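PDB 6KR6: protein piwi from Drosophila melanogaster, which binds piRNAs of 24 to 30 nucleotides and, guided by them, represses transposable elements in the germline. Local coordinates for residues F429-P438 and I555-W566. Residues are numbered along the deposited sequence; the frame is centred on the assembly and turned at random.
With ZN (zinc ion), chain C; nucleotides of chain B.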
loop_
_atom_site.group_PDB
_atom_site.type_symbol
_atom_site.label_atom_id
_atom_site.label_comp_id
_atom_site.label_asym_id
_atom_site.label_seq_id
_atom_site.Cartn_x
_atom_site.Cartn_y
_atom_site.Cartn_z
ATOM N N PHE A 429 30.134 10.749 0.645
ATOM C CA PHE A 429 30.668 11.163 -0.650
ATOM C C PHE A 429 31.353 12.521 -0.597
ATOM O O PHE A 429 32.035 12.886 -1.561
ATOM C CB PHE A 429 29.614 11.184 -1.769
ATOM C CG PHE A 429 28.188 11.103 -1.315
ATOM C CD1 PHE A 429 27.528 12.221 -0.831
ATOM C CD2 PHE A 429 27.479 9.922 -1.459
ATOM C CE1 PHE A 429 26.203 12.145 -0.451
ATOM C CE2 PHE A 429 26.156 9.841 -1.080
ATOM C CZ PHE A 429 25.517 10.953 -0.578
ATOM N N ARG A 430 31.191 13.275 0.489
ATOM C CA ARG A 430 32.060 14.420 0.722
ATOM C C ARG A 430 33.493 13.912 0.812
ATOM O O ARG A 430 33.835 13.174 1.743
ATOM C CB ARG A 430 31.657 15.166 1.995
ATOM N N ASP A 431 34.324 14.290 -0.166
ATOM C CA ASP A 431 35.679 13.753 -0.336
ATOM C C ASP A 431 35.633 12.260 -0.679
ATOM O O ASP A 431 36.249 11.426 -0.013
ATOM C CB ASP A 431 36.551 14.015 0.897
ATOM C CG ASP A 431 36.428 15.438 1.405
ATOM O OD1 ASP A 431 35.607 16.197 0.848
ATOM O OD2 ASP A 431 37.150 15.796 2.360
ATOM N N GLN A 432 34.890 11.935 -1.737
ATOM C CA GLN A 432 34.791 10.580 -2.267
ATOM C C GLN A 432 34.279 10.671 -3.698
ATOM O O GLN A 432 33.497 11.565 -4.031
ATOM C CB GLN A 432 33.872 9.700 -1.410
ATOM C CG GLN A 432 33.705 8.273 -1.913
ATOM C CD GLN A 432 35.029 7.554 -2.083
ATOM O OE1 GLN A 432 35.463 7.288 -3.203
ATOM N NE2 GLN A 432 35.678 7.232 -0.970
ATOM N N ARG A 433 34.731 9.744 -4.539
ATOM C CA ARG A 433 34.450 9.768 -5.967
ATOM C C ARG A 433 33.415 8.711 -6.330
ATOM O O ARG A 433 33.370 7.632 -5.735
ATOM C CB ARG A 433 35.728 9.542 -6.780
ATOM N N MET A 434 32.590 9.027 -7.328
ATOM C CA MET A 434 31.517 8.130 -7.729
ATOM C C MET A 434 32.067 6.895 -8.441
ATOM O O MET A 434 33.179 6.889 -8.977
ATOM C CB MET A 434 30.514 8.858 -8.627
ATOM C CG MET A 434 29.455 9.620 -7.851
ATOM S SD MET A 434 28.165 10.351 -8.878
ATOM C CE MET A 434 29.087 11.635 -9.720
ATOM N N LEU A 435 31.253 5.834 -8.444
ATOM C CA LEU A 435 31.688 4.548 -8.982
ATOM C C LEU A 435 31.930 4.624 -10.484
ATOM O O LEU A 435 33.032 4.337 -10.965
ATOM C CB LEU A 435 30.652 3.470 -8.665
ATOM C CG LEU A 435 31.037 2.057 -9.107
ATOM C CD1 LEU A 435 32.060 1.467 -8.151
ATOM C CD2 LEU A 435 29.817 1.156 -9.225
ATOM N N THR A 436 30.903 4.987 -11.246
ATOM C CA THR A 436 30.988 5.051 -12.699
ATOM C C THR A 436 30.756 6.489 -13.139
ATOM O O THR A 436 29.728 7.087 -12.801
ATOM C CB THR A 436 29.971 4.115 -13.358
ATOM O OG1 THR A 436 29.993 2.847 -12.698
ATOM C CG2 THR A 436 30.311 3.911 -14.822
ATOM N N THR A 437 31.709 7.036 -13.887
ATOM C CA THR A 437 31.640 8.389 -14.397
ATOM C C THR A 437 32.022 8.390 -15.868
ATOM O O THR A 437 32.990 7.728 -16.255
ATOM C CB THR A 437 32.580 9.325 -13.620
ATOM O OG1 THR A 437 32.360 9.164 -12.214
ATOM C CG2 THR A 437 32.329 10.777 -14.001
ATOM N N PRO A 438 31.265 9.087 -16.711
ATOM C CA PRO A 438 31.653 9.189 -18.122
ATOM C C PRO A 438 33.024 9.833 -18.256
ATOM O O PRO A 438 33.281 10.903 -17.699
ATOM C CB PRO A 438 30.552 10.064 -18.736
ATOM C CG PRO A 438 29.932 10.777 -17.572
ATOM C CD PRO A 438 30.019 9.819 -16.429
ATOM N N ILE A 555 24.881 13.897 -8.321
ATOM C CA ILE A 555 24.591 12.463 -8.324
ATOM C C ILE A 555 23.403 12.167 -9.235
ATOM O O ILE A 555 23.432 11.235 -10.055
ATOM C CB ILE A 555 24.344 11.961 -6.890
ATOM C CG1 ILE A 555 25.585 12.180 -6.024
ATOM C CG2 ILE A 555 23.962 10.488 -6.898
ATOM C CD1 ILE A 555 25.363 11.861 -4.561
ATOM N N GLN A 556 22.340 12.968 -9.109
ATOM C CA GLN A 556 21.169 12.784 -9.963
ATOM C C GLN A 556 21.528 12.939 -11.436
ATOM O O GLN A 556 21.035 12.188 -12.280
ATOM C CB GLN A 556 20.064 13.769 -9.572
ATOM C CG GLN A 556 18.750 13.558 -10.324
ATOM C CD GLN A 556 17.610 14.408 -9.783
ATOM O OE1 GLN A 556 16.478 14.339 -10.271
ATOM N NE2 GLN A 556 17.902 15.212 -8.767
ATOM N N LEU A 557 22.395 13.901 -11.760
ATOM C CA LEU A 557 22.796 14.122 -13.147
ATOM C C LEU A 557 23.617 12.956 -13.679
ATOM O O LEU A 557 23.405 12.501 -14.813
ATOM C CB LEU A 557 23.591 15.424 -13.264
ATOM C CG LEU A 557 22.876 16.740 -12.953
ATOM C CD1 LEU A 557 23.852 17.906 -13.002
ATOM C CD2 LEU A 557 21.721 16.968 -13.907
ATOM N N ASN A 558 24.573 12.472 -12.881
ATOM C CA ASN A 558 25.332 11.284 -13.255
ATOM C C ASN A 558 24.400 10.119 -13.559
ATOM O O ASN A 558 24.619 9.371 -14.518
ATOM C CB ASN A 558 26.311 10.912 -12.136
ATOM C CG ASN A 558 27.389 9.948 -12.598
ATOM O OD1 ASN A 558 27.982 10.124 -13.660
ATOM N ND2 ASN A 558 27.647 8.919 -11.795
ATOM N N CYS A 559 23.340 9.961 -12.758
ATOM C CA CYS A 559 22.370 8.903 -13.034
ATOM C C CYS A 559 21.595 9.175 -14.318
ATOM O O CYS A 559 21.375 8.261 -15.122
ATOM C CB CYS A 559 21.410 8.746 -11.858
ATOM S SG CYS A 559 22.190 8.105 -10.376
ATOM N N LYS A 560 21.164 10.425 -14.518
ATOM C CA LYS A 560 20.474 10.803 -15.749
ATOM C C LYS A 560 21.303 10.463 -16.976
ATOM O O LYS A 560 20.747 10.143 -18.034
ATOM C CB LYS A 560 20.152 12.299 -15.741
ATOM C CG LYS A 560 19.208 12.754 -14.642
ATOM C CD LYS A 560 17.754 12.597 -15.034
ATOM C CE LYS A 560 16.847 13.011 -13.892
ATOM N NZ LYS A 560 17.123 14.393 -13.414
ATOM N N LEU A 561 22.629 10.534 -16.859
ATOM C CA LEU A 561 23.496 10.143 -17.963
ATOM C C LEU A 561 23.597 8.633 -18.127
ATOM O O LEU A 561 24.069 8.168 -19.168
ATOM C CB LEU A 561 24.895 10.723 -17.770
ATOM C CG LEU A 561 25.000 12.245 -17.705
ATOM C CD1 LEU A 561 26.427 12.657 -17.988
ATOM C CD2 LEU A 561 24.039 12.907 -18.682
ATOM N N GLY A 562 23.172 7.861 -17.130
ATOM C CA GLY A 562 23.216 6.416 -17.234
ATOM C C GLY A 562 24.477 5.805 -16.663
ATOM O O GLY A 562 25.002 4.826 -17.202
ATOM N N TYR A 563 24.972 6.372 -15.569
ATOM C CA TYR A 563 26.167 5.886 -14.899
ATOM C C TYR A 563 25.855 5.617 -13.433
ATOM O O TYR A 563 24.811 6.015 -12.910
ATOM C CB TYR A 563 27.325 6.880 -15.057
ATOM C CG TYR A 563 27.804 6.991 -16.491
ATOM C CD1 TYR A 563 27.157 7.818 -17.400
ATOM C CD2 TYR A 563 28.892 6.253 -16.939
ATOM C CE1 TYR A 563 27.584 7.913 -18.710
ATOM C CE2 TYR A 563 29.327 6.341 -18.247
ATOM C CZ TYR A 563 28.670 7.171 -19.127
ATOM O OH TYR A 563 29.101 7.263 -20.431
ATOM N N THR A 564 26.783 4.932 -12.768
ATOM C CA THR A 564 26.520 4.333 -11.466
ATOM C C THR A 564 27.245 5.095 -10.367
ATOM O O THR A 564 28.484 5.145 -10.374
ATOM C CB THR A 564 26.950 2.869 -11.475
ATOM O OG1 THR A 564 26.426 2.227 -12.644
ATOM C CG2 THR A 564 26.429 2.157 -10.253
ATOM N N PRO A 565 26.530 5.699 -9.413
ATOM C CA PRO A 565 27.230 6.404 -8.325
ATOM C C PRO A 565 27.869 5.471 -7.314
ATOM O O PRO A 565 28.970 5.758 -6.827
ATOM C CB PRO A 565 26.123 7.257 -7.687
ATOM C CG PRO A 565 25.041 7.315 -8.705
ATOM C CD PRO A 565 25.094 6.010 -9.429
ATOM N N TRP A 566 27.208 4.370 -6.963
ATOM C CA TRP A 566 27.760 3.418 -6.011
ATOM C C TRP A 566 27.163 2.042 -6.281
ATOM O O TRP A 566 26.299 1.875 -7.147
ATOM C CB TRP A 566 27.519 3.877 -4.566
ATOM C CG TRP A 566 26.073 3.942 -4.143
ATOM C CD1 TRP A 566 25.272 2.893 -3.790
ATOM C CD2 TRP A 566 25.271 5.122 -3.997
ATOM N NE1 TRP A 566 24.021 3.344 -3.449
ATOM C CE2 TRP A 566 23.994 4.709 -3.568
ATOM C CE3 TRP A 566 25.505 6.486 -4.197
ATOM C CZ2 TRP A 566 22.957 5.607 -3.334
ATOM C CZ3 TRP A 566 24.474 7.376 -3.964
ATOM C CH2 TRP A 566 23.217 6.933 -3.537
HETATM ZN ZN ZN C . 14.461 14.494 -10.018
ATOM O OP3 U B 1 15.004 16.357 -11.271
ATOM P P U B 1 13.667 16.495 -11.886
ATOM O OP1 U B 1 13.845 16.608 -13.353
ATOM O OP2 U B 1 12.826 15.396 -11.354
ATOM O "O5'" U B 1 13.030 17.866 -11.388
ATOM C "C5'" U B 1 12.603 18.032 -10.039
ATOM C "C4'" U B 1 12.384 19.485 -9.700
ATOM O "O4'" U B 1 11.118 19.926 -10.262
ATOM C "C3'" U B 1 12.328 19.811 -8.208
ATOM O "O3'" U B 1 12.954 21.071 -7.974
ATOM C "C2'" U B 1 10.831 19.925 -7.936
ATOM O "O2'" U B 1 10.496 20.742 -6.834
ATOM C "C1'" U B 1 10.324 20.513 -9.249
ATOM N N1 U B 1 8.910 20.213 -9.526
ATOM C C2 U B 1 8.144 21.210 -10.097
ATOM O O2 U B 1 8.597 22.301 -10.394
ATOM N N3 U B 1 6.830 20.877 -10.323
ATOM C C4 U B 1 6.213 19.678 -10.032
ATOM O O4 U B 1 5.018 19.532 -10.295
ATOM C C5 U B 1 7.071 18.702 -9.432
ATOM C C6 U B 1 8.357 18.997 -9.203
ATOM P P A B 2 13.758 21.330 -6.609
ATOM O OP1 A B 2 12.794 21.158 -5.492
ATOM O OP2 A B 2 14.528 22.593 -6.743
ATOM O "O5'" A B 2 14.799 20.128 -6.526
ATOM C "C5'" A B 2 15.739 19.874 -7.561
ATOM C "C4'" A B 2 16.726 18.826 -7.121
ATOM O "O4'" A B 2 17.637 19.422 -6.166
ATOM C "C3'" A B 2 16.112 17.637 -6.388
ATOM O "O3'" A B 2 15.712 16.604 -7.276
ATOM C "C2'" A B 2 17.210 17.206 -5.425
ATOM O "O2'" A B 2 18.154 16.377 -6.083
ATOM C "C1'" A B 2 17.884 18.537 -5.101
ATOM N N9 A B 2 17.378 19.170 -3.868
ATOM C C8 A B 2 16.687 20.354 -3.792
ATOM N N7 A B 2 16.374 20.709 -2.571
ATOM C C5 A B 2 16.907 19.697 -1.787
ATOM C C6 A B 2 16.915 19.487 -0.398
ATOM N N6 A B 2 16.350 20.320 0.479
ATOM N N1 A B 2 17.531 18.378 0.067
ATOM C C2 A B 2 18.099 17.545 -0.814
ATOM N N3 A B 2 18.158 17.633 -2.142
ATOM C C4 A B 2 17.537 18.745 -2.571
ATOM P P U B 3 14.308 15.853 -7.082
ATOM O OP1 U B 3 14.235 14.765 -8.092
ATOM O OP2 U B 3 13.240 16.883 -7.019
ATOM O "O5'" U B 3 14.427 15.171 -5.646
ATOM C "C5'" U B 3 15.308 14.080 -5.430
ATOM C "C4'" U B 3 15.306 13.649 -3.984
ATOM O "O4'" U B 3 15.715 14.750 -3.139
ATOM C "C3'" U B 3 13.961 13.221 -3.416
ATOM O "O3'" U B 3 13.661 11.874 -3.738
ATOM C "C2'" U B 3 14.129 13.454 -1.914
ATOM O "O2'" U B 3 14.741 12.333 -1.295
ATOM C "C1'" U B 3 15.112 14.632 -1.871
ATOM N N1 U B 3 14.479 15.920 -1.499
ATOM C C2 U B 3 14.399 16.206 -0.147
ATOM O O2 U B 3 14.809 15.443 0.712
ATOM N N3 U B 3 13.819 17.411 0.165
ATOM C C4 U B 3 13.326 18.345 -0.721
ATOM O O4 U B 3 12.832 19.386 -0.285
ATOM C C5 U B 3 13.451 17.983 -2.101
ATOM C C6 U B 3 14.011 16.813 -2.436
#
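Asn558 and Thr436 tie the loop 429-438 to the C-terminal end of helix 546-560, a helix of this argonaute's MID-PIWI half, which closes in a Schellman motif. The glycine at 562 takes the positive phi that the motif demands, and its N returns to Cys559 O while Tyr563 N returns to Asn558 O. The chain then runs back along the loop. Thr436 N donates to Thr564 O at 2.6 Å, in the carbonyl plane, and Leu435 N reaches Pro565 O at 2.8 Å from above that carbonyl's plane. A proline suits 565, since it has no N-H to satisfy and offers just its carbonyl.

Asparagine supplies a short amide at 558: in Asn558 CG lies anti to the backbone N (chi1 -164°), which carries ND2 to Thr436 O at 2.9 Å, almost straight (171°) and in the amide plane. Met434 lays its flexible, apolar thioether against the same amide and against Pro565 CB. The hydroxyl of Thr564 is satisfied elsewhere, by Ser606 O, and the indole N-H of Trp566 by His766 O.

At one end Pro438 rests flat on the Tyr563 ring, while Thr436 CG2 meets that ring's edge; at the other, Ile555 CD1 sits over the centre of the Phe429 ring. On the helix side away from the loop, Gln556 and Lys560 face the 5'-phosphate of U1 of chain B. Gln556 NE2 donates to A2 O3' of chain B, and its OE1 accepts from Lys560 NZ and binds zinc at 2.0 Å, alongside U1 and U3 phosphate oxygens and Leu810 O.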